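PDB 5NO8: Baccell_00875 from Bacteroides cellulosilyticus DSM 14838, which probably acts as a polysaccharide lyase that removes L-rhamnose caps linked to glucuronic acid from complex arabinogalactan proteins. Local coordinates for residues A[359-364]-A[438-443]; A[459-464]-A[468-473]; A[517-522]-A[549-554]; A[621-626]-A[687-692]. All coordinates share one frame; numbering follows the deposited sequence.

Contact 1 (A[359-364]-A[438-443])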
# COMPACT_ATOMS: atom_id res chain seq x y z
N SER A 359 -37.85 10.75 -5.65
CA SER A 359 -38.35 10.79 -4.25
C SER A 359 -37.39 10.16 -3.22
O SER A 359 -37.77 10.01 -2.06
CB SER A 359 -39.74 10.15 -4.09
OG SER A 359 -39.64 8.75 -3.85
N ASP A 360 -36.19 9.76 -3.64
CA ASP A 360 -35.03 9.75 -2.75
C ASP A 360 -34.28 10.99 -3.20
O ASP A 360 -34.11 11.19 -4.40
CB ASP A 360 -34.18 8.48 -2.94
CG ASP A 360 -33.13 8.29 -1.85
OD1 ASP A 360 -32.23 9.15 -1.73
OD2 ASP A 360 -33.19 7.28 -1.13
N LEU A 361 -33.84 11.83 -2.27
CA LEU A 361 -33.03 13.01 -2.63
C LEU A 361 -31.67 12.66 -3.25
O LEU A 361 -31.04 13.51 -3.87
CB LEU A 361 -32.77 13.87 -1.40
CG LEU A 361 -33.96 14.60 -0.75
CD1 LEU A 361 -33.52 15.13 0.60
CD2 LEU A 361 -34.44 15.72 -1.66
N ARG A 362 -31.18 11.44 -3.06
CA ARG A 362 -29.92 11.01 -3.67
C ARG A 362 -30.12 10.43 -5.08
O ARG A 362 -29.19 9.87 -5.64
CB ARG A 362 -29.24 9.96 -2.79
CG ARG A 362 -28.88 10.44 -1.39
CD ARG A 362 -28.62 9.29 -0.45
NE ARG A 362 -29.83 8.55 -0.12
CZ ARG A 362 -29.94 7.66 0.86
NH1 ARG A 362 -31.11 7.05 1.07
NH2 ARG A 362 -28.91 7.36 1.65
N ASP A 363 -31.33 10.56 -5.65
CA ASP A 363 -31.58 10.14 -7.04
C ASP A 363 -30.47 10.61 -7.99
O ASP A 363 -30.15 11.80 -8.04
CB ASP A 363 -32.93 10.67 -7.53
CG ASP A 363 -33.38 10.04 -8.86
OD1 ASP A 363 -33.17 8.82 -9.04
OD2 ASP A 363 -33.95 10.78 -9.69
N GLY A 364 -29.87 9.65 -8.71
CA GLY A 364 -28.76 9.94 -9.59
C GLY A 364 -27.37 9.68 -9.02
O GLY A 364 -26.41 9.64 -9.79
N SER A 438 -20.66 16.67 0.86
CA SER A 438 -20.63 15.26 0.47
C SER A 438 -21.97 14.54 0.71
O SER A 438 -22.09 13.38 0.33
CB SER A 438 -19.47 14.56 1.20
OG SER A 438 -19.73 14.41 2.60
N SER A 439 -22.95 15.19 1.35
CA SER A 439 -24.28 14.61 1.53
C SER A 439 -25.39 15.66 1.31
O SER A 439 -25.14 16.87 1.37
CB SER A 439 -24.39 13.93 2.90
OG SER A 439 -24.22 14.87 3.96
N VAL A 440 -26.60 15.16 1.02
CA VAL A 440 -27.74 16.01 0.61
C VAL A 440 -28.23 16.93 1.74
O VAL A 440 -28.70 18.02 1.45
CB VAL A 440 -28.92 15.20 0.03
CG1 VAL A 440 -28.47 14.40 -1.20
CG2 VAL A 440 -29.55 14.27 1.07
N ASP A 441 -28.12 16.49 2.99
CA ASP A 441 -28.36 17.38 4.15
C ASP A 441 -27.50 18.66 4.18
O ASP A 441 -27.93 19.69 4.69
CB ASP A 441 -28.18 16.61 5.48
CG ASP A 441 -26.81 15.92 5.59
OD1 ASP A 441 -26.68 14.80 5.04
OD2 ASP A 441 -25.88 16.49 6.20
N GLN A 442 -26.28 18.58 3.65
CA GLN A 442 -25.30 19.67 3.68
C GLN A 442 -24.99 20.18 5.11
O GLN A 442 -24.56 21.32 5.28
CB GLN A 442 -25.71 20.82 2.75
CG GLN A 442 -25.97 20.42 1.29
CD GLN A 442 -26.17 21.61 0.35
OE1 GLN A 442 -26.24 22.76 0.78
NE2 GLN A 442 -26.29 21.32 -0.94
N LYS A 443 -25.22 19.32 6.12
CA LYS A 443 -24.96 19.63 7.53
C LYS A 443 -23.61 19.05 7.95
O LYS A 443 -23.13 19.35 9.04
CB LYS A 443 -26.08 19.07 8.44
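Val440 lays its two methyl groups against Leu361 and Arg362, the central pair of a type I beta turn running from Asp360 to Asp363. Val440 CG2 meets Leu361 CB at 4.1 Å, with Leu361 CD1 close by, while Val440 CG1 lies 3.8 Å from Leu361 O. With CG1 anti to the carbonyl carbon (chi1 -59°), Val440 CG1 also lies 4.0 Å from Arg362 CG, the two side chains crossing at about a right angle. No hydrogen bond links the segments: this is a small apolar touch between two surface loops. Each loop is stiffened from within. Asp360 OD1 accepts Arg362 N on its anti lone pair (2.8 Å), forming an Asx turn, and takes Arg362 NE on its syn lone pair at 3.0 Å, an almost straight bond at 177°. Arg362 NH1 reaches Asp360 OD2, also on a syn lone pair but less straight, making a side-on, two-nitrogen salt bridge with OD1 lying in the guanidinium plane. The bend at chi3 (-71°) folds the arginine back onto its own turn, and NH2 is used by Leu378 O. This grip probably helps to hold the aliphatic stem that Val440 touches. Val440 N bonds Glu391 OE2, and helix 412-429 lies alongside, with Lys428 touching both Leu361 and Val440. The second loop carries its own Asx turn, in which Asp441 OD2 accepts Lys443 N at 2.9 Å; Asp441 OD1 receives the hydroxyl of Ser439 from above the carboxylate plane, OG to OD1 being 2.7 Å.

Contact 2 (A[459-464]-A[468-473])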
# COMPACT_ATOMS: atom_id res chain seq x y z
N PHE A 459 -15.25 19.27 -15.54
CA PHE A 459 -14.41 19.43 -16.72
C PHE A 459 -14.51 18.21 -17.65
O PHE A 459 -14.55 18.37 -18.88
CB PHE A 459 -12.96 19.69 -16.36
CG PHE A 459 -12.71 21.00 -15.64
CD1 PHE A 459 -13.14 22.21 -16.17
CD2 PHE A 459 -11.98 21.02 -14.45
CE1 PHE A 459 -12.86 23.41 -15.52
CE2 PHE A 459 -11.71 22.20 -13.79
CZ PHE A 459 -12.14 23.41 -14.33
N GLN A 460 -14.60 17.01 -17.08
CA GLN A 460 -14.79 15.80 -17.90
C GLN A 460 -16.15 15.83 -18.62
O GLN A 460 -16.26 15.43 -19.78
CB GLN A 460 -14.70 14.54 -17.03
CG GLN A 460 -13.35 14.32 -16.36
CD GLN A 460 -12.27 13.83 -17.29
OE1 GLN A 460 -12.46 13.76 -18.51
NE2 GLN A 460 -11.11 13.50 -16.72
N MET A 461 -17.19 16.27 -17.90
CA MET A 461 -18.54 16.42 -18.48
C MET A 461 -18.62 17.41 -19.64
O MET A 461 -19.47 17.25 -20.52
CB MET A 461 -19.58 16.75 -17.43
CG MET A 461 -19.94 15.62 -16.48
SD MET A 461 -20.66 14.19 -17.28
CE MET A 461 -22.27 14.77 -17.86
N TYR A 462 -17.73 18.40 -19.69
CA TYR A 462 -17.59 19.24 -20.89
C TYR A 462 -17.18 18.40 -22.09
O TYR A 462 -17.74 18.55 -23.17
CB TYR A 462 -16.57 20.36 -20.67
CG TYR A 462 -16.15 21.12 -21.91
CD1 TYR A 462 -17.07 21.86 -22.67
CD2 TYR A 462 -14.82 21.13 -22.31
CE1 TYR A 462 -16.65 22.58 -23.79
CE2 TYR A 462 -14.39 21.83 -23.42
CZ TYR A 462 -15.31 22.56 -24.15
OH TYR A 462 -14.83 23.23 -25.25
N LYS A 463 -16.22 17.49 -21.88
CA LYS A 463 -15.76 16.60 -22.96
C LYS A 463 -16.88 15.67 -23.44
O LYS A 463 -16.90 15.34 -24.60
CB LYS A 463 -14.52 15.78 -22.52
CG LYS A 463 -13.33 16.63 -22.09
CD LYS A 463 -12.15 15.77 -21.64
CE LYS A 463 -11.32 15.28 -22.82
NZ LYS A 463 -10.17 14.47 -22.36
N VAL A 464 -17.79 15.29 -22.57
CA VAL A 464 -18.93 14.43 -22.93
C VAL A 464 -19.96 15.20 -23.76
O VAL A 464 -20.47 14.68 -24.75
CB VAL A 464 -19.62 13.87 -21.67
CG1 VAL A 464 -20.90 13.10 -22.00
CG2 VAL A 464 -18.65 12.96 -20.89
N LYS A 468 -20.45 24.34 -22.50
CA LYS A 468 -19.48 25.23 -21.83
C LYS A 468 -19.80 25.56 -20.37
O LYS A 468 -18.89 25.93 -19.63
CB LYS A 468 -19.26 26.52 -22.64
CG LYS A 468 -18.47 26.31 -23.92
CD LYS A 468 -18.34 27.61 -24.70
CE LYS A 468 -17.59 27.38 -25.99
NZ LYS A 468 -17.31 28.66 -26.68
N GLN A 469 -21.05 25.41 -19.96
CA GLN A 469 -21.44 25.63 -18.56
C GLN A 469 -20.71 24.69 -17.58
O GLN A 469 -20.42 25.07 -16.46
CB GLN A 469 -22.96 25.50 -18.37
CG GLN A 469 -23.50 25.83 -16.98
CD GLN A 469 -23.24 27.28 -16.56
OE1 GLN A 469 -23.46 28.20 -17.35
NE2 GLN A 469 -22.79 27.49 -15.31
N PHE A 470 -20.41 23.46 -18.01
CA PHE A 470 -19.57 22.57 -17.19
C PHE A 470 -18.17 23.12 -16.89
O PHE A 470 -17.64 22.91 -15.80
CB PHE A 470 -19.46 21.19 -17.86
CG PHE A 470 -20.68 20.36 -17.72
CD1 PHE A 470 -21.09 19.94 -16.48
CD2 PHE A 470 -21.43 19.99 -18.83
CE1 PHE A 470 -22.21 19.16 -16.33
CE2 PHE A 470 -22.56 19.22 -18.68
CZ PHE A 470 -22.95 18.81 -17.42
N VAL A 471 -17.58 23.81 -17.84
CA VAL A 471 -16.27 24.38 -17.68
C VAL A 471 -16.36 25.54 -16.67
O VAL A 471 -15.47 25.73 -15.83
CB VAL A 471 -15.69 24.87 -19.01
CG1 VAL A 471 -14.29 25.43 -18.83
CG2 VAL A 471 -15.70 23.74 -20.05
N THR A 472 -17.43 26.33 -16.79
CA THR A 472 -17.70 27.40 -15.81
C THR A 472 -17.85 26.83 -14.40
O THR A 472 -17.21 27.32 -13.47
CB THR A 472 -18.94 28.23 -16.23
OG1 THR A 472 -18.65 28.89 -17.46
CG2 THR A 472 -19.34 29.26 -15.16
N ASP A 473 -18.64 25.78 -14.26
CA ASP A 473 -18.86 25.14 -12.96
C ASP A 473 -17.59 24.52 -12.39
O ASP A 473 -17.34 24.63 -11.19
CB ASP A 473 -19.99 24.08 -13.04
CG ASP A 473 -21.35 24.70 -13.37
OD1 ASP A 473 -21.49 25.94 -13.32
OD2 ASP A 473 -22.28 23.94 -13.70
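Tyr462 packs on Val471 and Phe470 along most of its length, joining the two arms of an antiparallel helical hairpin. Its CB sits 4.1 Å from Phe470 CB and also touches the CG2 methyl of Val471. Tyr462 CG comes closest, 3.2 Å from Val471 CG2, a tight fit. Farther out, CD1 and CD2 flank the same methyl, which lies over one ring face, offset toward the rim, in a CH-pi contact 3.5 Å from the Tyr462 centroid. Near the tip, Tyr462 CE1 reaches Lys468 CG at 4.2 Å, the lysine chain running beside the tyrosine in the same direction. The torsion that sets CG anti to the backbone N (chi1 168°) turns the ring onto Val471 and brings it alongside Lys468. Phe470 in turn receives Met461: Met461 CB stands over the centre of its ring, 3.6 Å from the Phe470 centroid and only 9° off the normal. A third aromatic, Phe459, brings CE1 to 3.5 Å from Val471 O and crosses the Val471 side chain at about a right angle. Such interlocking goes with short axes lying 7.7 Å apart at 174°, and no hydrogen bond crosses between the arms. The hairpin joins helix 448-465 to helix 469-485 through a very short turn. Around it, helix 412-429 covers Met461 through Leu418 and Leu419, helix 496-505 packs on Phe459 and Val471, and helix 396-409 meets Val464.

Contact 3 (A[517-522]-A[549-554])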
# COMPACT_ATOMS: atom_id res chain seq x y z
N ASN A 517 -2.89 31.40 -12.81
CA ASN A 517 -2.25 32.17 -11.73
C ASN A 517 -2.51 31.55 -10.36
O ASN A 517 -1.61 31.54 -9.51
CB ASN A 517 -2.74 33.64 -11.73
CG ASN A 517 -2.25 34.45 -12.92
OD1 ASN A 517 -2.84 35.49 -13.23
ND2 ASN A 517 -1.18 34.00 -13.59
N ASP A 518 -3.72 31.04 -10.13
CA ASP A 518 -4.04 30.32 -8.89
C ASP A 518 -3.16 29.06 -8.73
O ASP A 518 -2.62 28.81 -7.64
CB ASP A 518 -5.51 29.92 -8.82
CG ASP A 518 -6.45 31.09 -8.51
OD1 ASP A 518 -5.98 32.15 -8.06
OD2 ASP A 518 -7.67 30.92 -8.70
N PHE A 519 -3.01 28.30 -9.80
CA PHE A 519 -2.14 27.12 -9.76
C PHE A 519 -0.68 27.51 -9.52
O PHE A 519 0.02 26.83 -8.77
CB PHE A 519 -2.25 26.26 -11.03
CG PHE A 519 -3.58 25.57 -11.21
CD1 PHE A 519 -4.34 25.12 -10.14
CD2 PHE A 519 -4.06 25.35 -12.50
CE1 PHE A 519 -5.55 24.48 -10.34
CE2 PHE A 519 -5.26 24.69 -12.70
CZ PHE A 519 -6.00 24.26 -11.63
N ILE A 520 -0.22 28.58 -10.15
CA ILE A 520 1.16 29.07 -9.89
C ILE A 520 1.39 29.40 -8.40
O ILE A 520 2.43 29.05 -7.84
CB ILE A 520 1.51 30.27 -10.83
CG1 ILE A 520 1.73 29.75 -12.26
CG2 ILE A 520 2.76 31.02 -10.37
CD1 ILE A 520 1.67 30.82 -13.34
N LYS A 521 0.41 30.03 -7.76
CA LYS A 521 0.46 30.31 -6.31
C LYS A 521 0.62 29.04 -5.50
O LYS A 521 1.48 28.95 -4.63
CB LYS A 521 -0.80 31.04 -5.85
N THR A 522 -0.21 28.04 -5.82
CA THR A 522 -0.12 26.74 -5.15
C THR A 522 1.25 26.10 -5.38
O THR A 522 1.85 25.58 -4.44
CB THR A 522 -1.27 25.80 -5.58
OG1 THR A 522 -2.52 26.28 -5.06
CG2 THR A 522 -1.04 24.37 -5.05
N ILE A 549 3.46 16.02 -5.94
CA ILE A 549 4.28 15.82 -7.12
C ILE A 549 3.40 15.74 -8.38
O ILE A 549 3.81 16.21 -9.46
CB ILE A 549 5.13 14.54 -6.98
CG1 ILE A 549 6.00 14.62 -5.72
CG2 ILE A 549 5.98 14.30 -8.20
CD1 ILE A 549 6.78 13.35 -5.46
N GLN A 550 2.21 15.14 -8.23
CA GLN A 550 1.19 15.05 -9.28
C GLN A 550 0.83 16.47 -9.75
O GLN A 550 0.82 16.77 -10.95
CB GLN A 550 -0.06 14.34 -8.72
CG GLN A 550 -1.24 14.14 -9.67
CD GLN A 550 -2.50 13.66 -8.95
OE1 GLN A 550 -2.71 13.91 -7.74
NE2 GLN A 550 -3.37 12.98 -9.69
N PHE A 551 0.61 17.34 -8.78
CA PHE A 551 0.32 18.75 -9.08
C PHE A 551 1.47 19.47 -9.76
O PHE A 551 1.29 20.11 -10.82
CB PHE A 551 -0.04 19.48 -7.80
CG PHE A 551 -0.33 20.93 -8.03
CD1 PHE A 551 -1.59 21.33 -8.34
CD2 PHE A 551 0.70 21.86 -7.97
CE1 PHE A 551 -1.87 22.67 -8.59
CE2 PHE A 551 0.44 23.19 -8.21
CZ PHE A 551 -0.84 23.59 -8.51
N LEU A 552 2.65 19.38 -9.17
CA LEU A 552 3.82 20.06 -9.70
C LEU A 552 4.22 19.60 -11.10
O LEU A 552 4.63 20.42 -11.93
CB LEU A 552 5.02 19.95 -8.77
CG LEU A 552 4.92 20.67 -7.41
CD1 LEU A 552 6.02 20.14 -6.52
CD2 LEU A 552 5.06 22.18 -7.55
N ALA A 553 4.12 18.30 -11.37
CA ALA A 553 4.47 17.79 -12.69
C ALA A 553 3.52 18.32 -13.77
O ALA A 553 3.95 18.70 -14.87
CB ALA A 553 4.49 16.27 -12.69
N GLN A 554 2.24 18.34 -13.45
CA GLN A 554 1.24 18.95 -14.33
C GLN A 554 1.50 20.45 -14.51
O GLN A 554 1.38 20.98 -15.62
CB GLN A 554 -0.17 18.76 -13.80
CG GLN A 554 -0.69 17.34 -13.86
CD GLN A 554 -2.05 17.25 -13.24
OE1 GLN A 554 -2.19 16.85 -12.07
NE2 GLN A 554 -3.06 17.66 -13.97
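Phe519 and Phe551 mark the nearest backbone approach of two helical segments, their CA atoms 8.8 Å apart, in the mainly helical C-terminal part of the enzyme, whose successive helix pairs are consistent with an alpha/alpha toroid. At this spacing the gap is bridged chiefly by one large side chain. Phe551, its CG anti to the backbone N (chi1 179°), extends from helix 542-559 toward helix 509-529 and brings its ring up to Phe519 and Thr522, Thr522 over a face and the Phe519 backbone at the edge. Thr522 CG2 lies 3.9 Å from the Phe551 centroid, offset toward the rim, a CH-pi contact; it is 3.6 Å from Phe551 CZ. The Phe519 ring meets Phe551 obliquely, with planes at 76° and centroids 5.9 Å apart, Phe519 CD1 being 3.8 Å from Phe551 CE1. No hydrogen bond crosses the contact. Thr522 OG1 bonds Tyr487 O, and CG2, anti to the backbone N, is the branch that faces the ring. Val496 of helix 496-505 touches both phenylalanines, Phe482 of helix 469-485 packs on Phe519 and Thr522, and Phe526, farther along helix 509-529, meets Phe551 edge-to-face. The site is buried, and the carbonyl oxygen of Phe519 sits at the edge of the neighbouring ring, where it probably gains from the slightly positive ring hydrogens: Phe519 O lies near the plane of Phe551, 3.4 Å from Phe551 CZ.

Contact 4 (A[621-626]-A[687-692]); sequences VYYYYA and YLLVNR
Tyr623 fits its ring against the backbone and side chain of Leu689 and forms the dense part of this contact. Leu689 O stands over one ring face, offset toward the rim and 3.6 Å from Tyr623 CE1, while over the same face, toward the opposite edge, Tyr623 CE2 lies 3.7 Å from Leu689 CG. With CG anti to the backbone N (chi1 160°), the tyrosine reaches across the gap, and Tyr623 CB rests 3.9 Å from Val690 CG2. Tyr624 finishes the packing: its OH is 3.7 Å from Leu689 CD2, and Tyr623 CD2 covers one of its faces. Leu689 thus touches both tyrosines, crossing each at about a right angle. The hydroxyl of Tyr624 bonds a glycerol molecule, probably from the crystallisation liquor, though its position may mark a pocket. The looser side belongs to Tyr687, Asn691 and Arg692, which make no contact with 621-626. Asn691 ND2 sits over the centre of the Tyr687 ring and gives a bond to Tyr687 O (3.1 Å), from the face of that carbonyl opposite the one used by Asn691 N. Tyr687 OH and Arg692 NE bond further glycerol, and Arg692 is exposed. Helix 632-644 lies against both helices: Gln635 touches Tyr623, and its NE2 bonds Val690 O. The segment axes lie 9.7 Å apart and run the same way, at 25°. Side-by-side helices of like direction, next but one along the chain, are consistent with an alpha/alpha toroid, in which helices of one layer run roughly parallel.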
# COMPACT_ATOMS: atom_id res chain seq x y z
N VAL A 621 1.80 9.96 -11.01
CA VAL A 621 3.04 10.68 -10.90
C VAL A 621 4.10 10.17 -11.85
O VAL A 621 4.79 10.97 -12.50
CB VAL A 621 3.60 10.65 -9.45
CG1 VAL A 621 5.05 11.16 -9.40
CG2 VAL A 621 2.70 11.44 -8.52
N TYR A 622 4.27 8.84 -11.91
CA TYR A 622 5.26 8.24 -12.79
C TYR A 622 4.94 8.53 -14.25
O TYR A 622 5.85 8.79 -15.03
CB TYR A 622 5.34 6.73 -12.59
CG TYR A 622 5.91 6.25 -11.28
CD1 TYR A 622 6.58 7.13 -10.40
CD2 TYR A 622 5.80 4.91 -10.91
CE1 TYR A 622 7.12 6.66 -9.22
CE2 TYR A 622 6.33 4.46 -9.72
CZ TYR A 622 7.01 5.33 -8.89
OH TYR A 622 7.52 4.89 -7.69
N TYR A 623 3.65 8.48 -14.60
CA TYR A 623 3.16 8.85 -15.94
C TYR A 623 3.52 10.30 -16.29
O TYR A 623 4.12 10.57 -17.36
CB TYR A 623 1.65 8.59 -16.01
CG TYR A 623 0.90 9.32 -17.10
CD1 TYR A 623 0.87 8.83 -18.41
CD2 TYR A 623 0.19 10.47 -16.81
CE1 TYR A 623 0.17 9.51 -19.41
CE2 TYR A 623 -0.51 11.15 -17.78
CZ TYR A 623 -0.51 10.67 -19.07
OH TYR A 623 -1.22 11.38 -20.01
N TYR A 624 3.22 11.22 -15.39
CA TYR A 624 3.56 12.63 -15.64
C TYR A 624 5.06 12.85 -15.66
O TYR A 624 5.56 13.64 -16.47
CB TYR A 624 2.93 13.56 -14.61
CG TYR A 624 1.43 13.70 -14.66
CD1 TYR A 624 0.80 14.15 -15.82
CD2 TYR A 624 0.64 13.42 -13.56
CE1 TYR A 624 -0.57 14.29 -15.87
CE2 TYR A 624 -0.72 13.57 -13.60
CZ TYR A 624 -1.33 14.00 -14.78
OH TYR A 624 -2.67 14.14 -14.83
N TYR A 625 5.80 12.18 -14.78
CA TYR A 625 7.24 12.32 -14.73
C TYR A 625 7.88 11.87 -16.07
O TYR A 625 8.83 12.50 -16.55
CB TYR A 625 7.82 11.55 -13.55
CG TYR A 625 9.30 11.65 -13.42
CD1 TYR A 625 9.88 12.74 -12.80
CD2 TYR A 625 10.13 10.69 -13.96
CE1 TYR A 625 11.27 12.85 -12.69
CE2 TYR A 625 11.51 10.78 -13.87
CZ TYR A 625 12.08 11.87 -13.22
OH TYR A 625 13.45 11.96 -13.13
N ALA A 626 7.37 10.78 -16.66
CA ALA A 626 7.84 10.33 -17.97
C ALA A 626 7.55 11.36 -19.08
O ALA A 626 8.38 11.54 -19.97
CB ALA A 626 7.25 8.98 -18.34
N TYR A 687 -5.89 4.24 -14.00
CA TYR A 687 -5.52 3.25 -15.00
C TYR A 687 -5.70 3.85 -16.41
O TYR A 687 -4.83 3.72 -17.25
CB TYR A 687 -6.38 1.99 -14.86
CG TYR A 687 -5.99 0.93 -15.84
CD1 TYR A 687 -6.50 0.94 -17.13
CD2 TYR A 687 -5.07 -0.06 -15.50
CE1 TYR A 687 -6.11 -0.03 -18.05
CE2 TYR A 687 -4.68 -1.00 -16.41
CZ TYR A 687 -5.21 -0.98 -17.69
OH TYR A 687 -4.78 -1.94 -18.59
N LEU A 688 -6.82 4.51 -16.61
CA LEU A 688 -7.13 5.12 -17.91
C LEU A 688 -6.33 6.37 -18.20
O LEU A 688 -6.01 6.63 -19.36
CB LEU A 688 -8.62 5.38 -18.05
CG LEU A 688 -9.45 4.09 -18.07
CD1 LEU A 688 -10.91 4.37 -18.01
CD2 LEU A 688 -9.14 3.22 -19.29
N LEU A 689 -5.93 7.11 -17.17
CA LEU A 689 -4.94 8.18 -17.35
C LEU A 689 -3.61 7.65 -17.85
O LEU A 689 -3.08 8.09 -18.88
CB LEU A 689 -4.73 8.94 -16.03
CG LEU A 689 -3.67 10.05 -16.14
CD1 LEU A 689 -4.25 11.20 -16.97
CD2 LEU A 689 -3.28 10.52 -14.76
N VAL A 690 -3.07 6.67 -17.13
CA VAL A 690 -1.76 6.15 -17.42
C VAL A 690 -1.70 5.49 -18.78
O VAL A 690 -0.70 5.66 -19.49
CB VAL A 690 -1.33 5.13 -16.33
CG1 VAL A 690 -0.15 4.29 -16.76
CG2 VAL A 690 -1.04 5.88 -15.04
N ASN A 691 -2.74 4.73 -19.14
CA ASN A 691 -2.70 3.92 -20.35
C ASN A 691 -3.24 4.62 -21.59
O ASN A 691 -2.86 4.24 -22.69
CB ASN A 691 -3.39 2.59 -20.12
CG ASN A 691 -2.51 1.66 -19.33
OD1 ASN A 691 -1.46 1.23 -19.83
ND2 ASN A 691 -2.84 1.45 -18.05
N ARG A 692 -4.12 5.59 -21.40
CA ARG A 692 -4.78 6.25 -22.53
C ARG A 692 -4.74 7.76 -22.49
O ARG A 692 -5.28 8.39 -23.41
CB ARG A 692 -6.21 5.76 -22.62
CG ARG A 692 -6.24 4.33 -23.09
CD ARG A 692 -7.61 3.86 -23.41
NE ARG A 692 -7.54 2.43 -23.64
CZ ARG A 692 -7.15 1.85 -24.77
NH1 ARG A 692 -6.83 2.54 -25.84
NH2 ARG A 692 -7.11 0.54 -24.83

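In the fold
All four contacts belong to the C-terminal helical part of the chain and follow one another in series. Contact 1 is the surface case, two loops sharing a few methyl contacts while polar bonds stay within each loop. Contact 2 is partly buried, joins helices consecutive in sequence and buries the most surface of the four. Contact 3 is fully buried and rests on phenylalanine. Contact 4, nearest the chain centre, mixes tyrosine packing with polar groups that meet glycerol. Contacts 3 and 4 touch directly, helix 542-559 packing on helix 615-629 with Ile549 CG2 3.5 Å from Val621 CG1; their centres are about 17 Å apart.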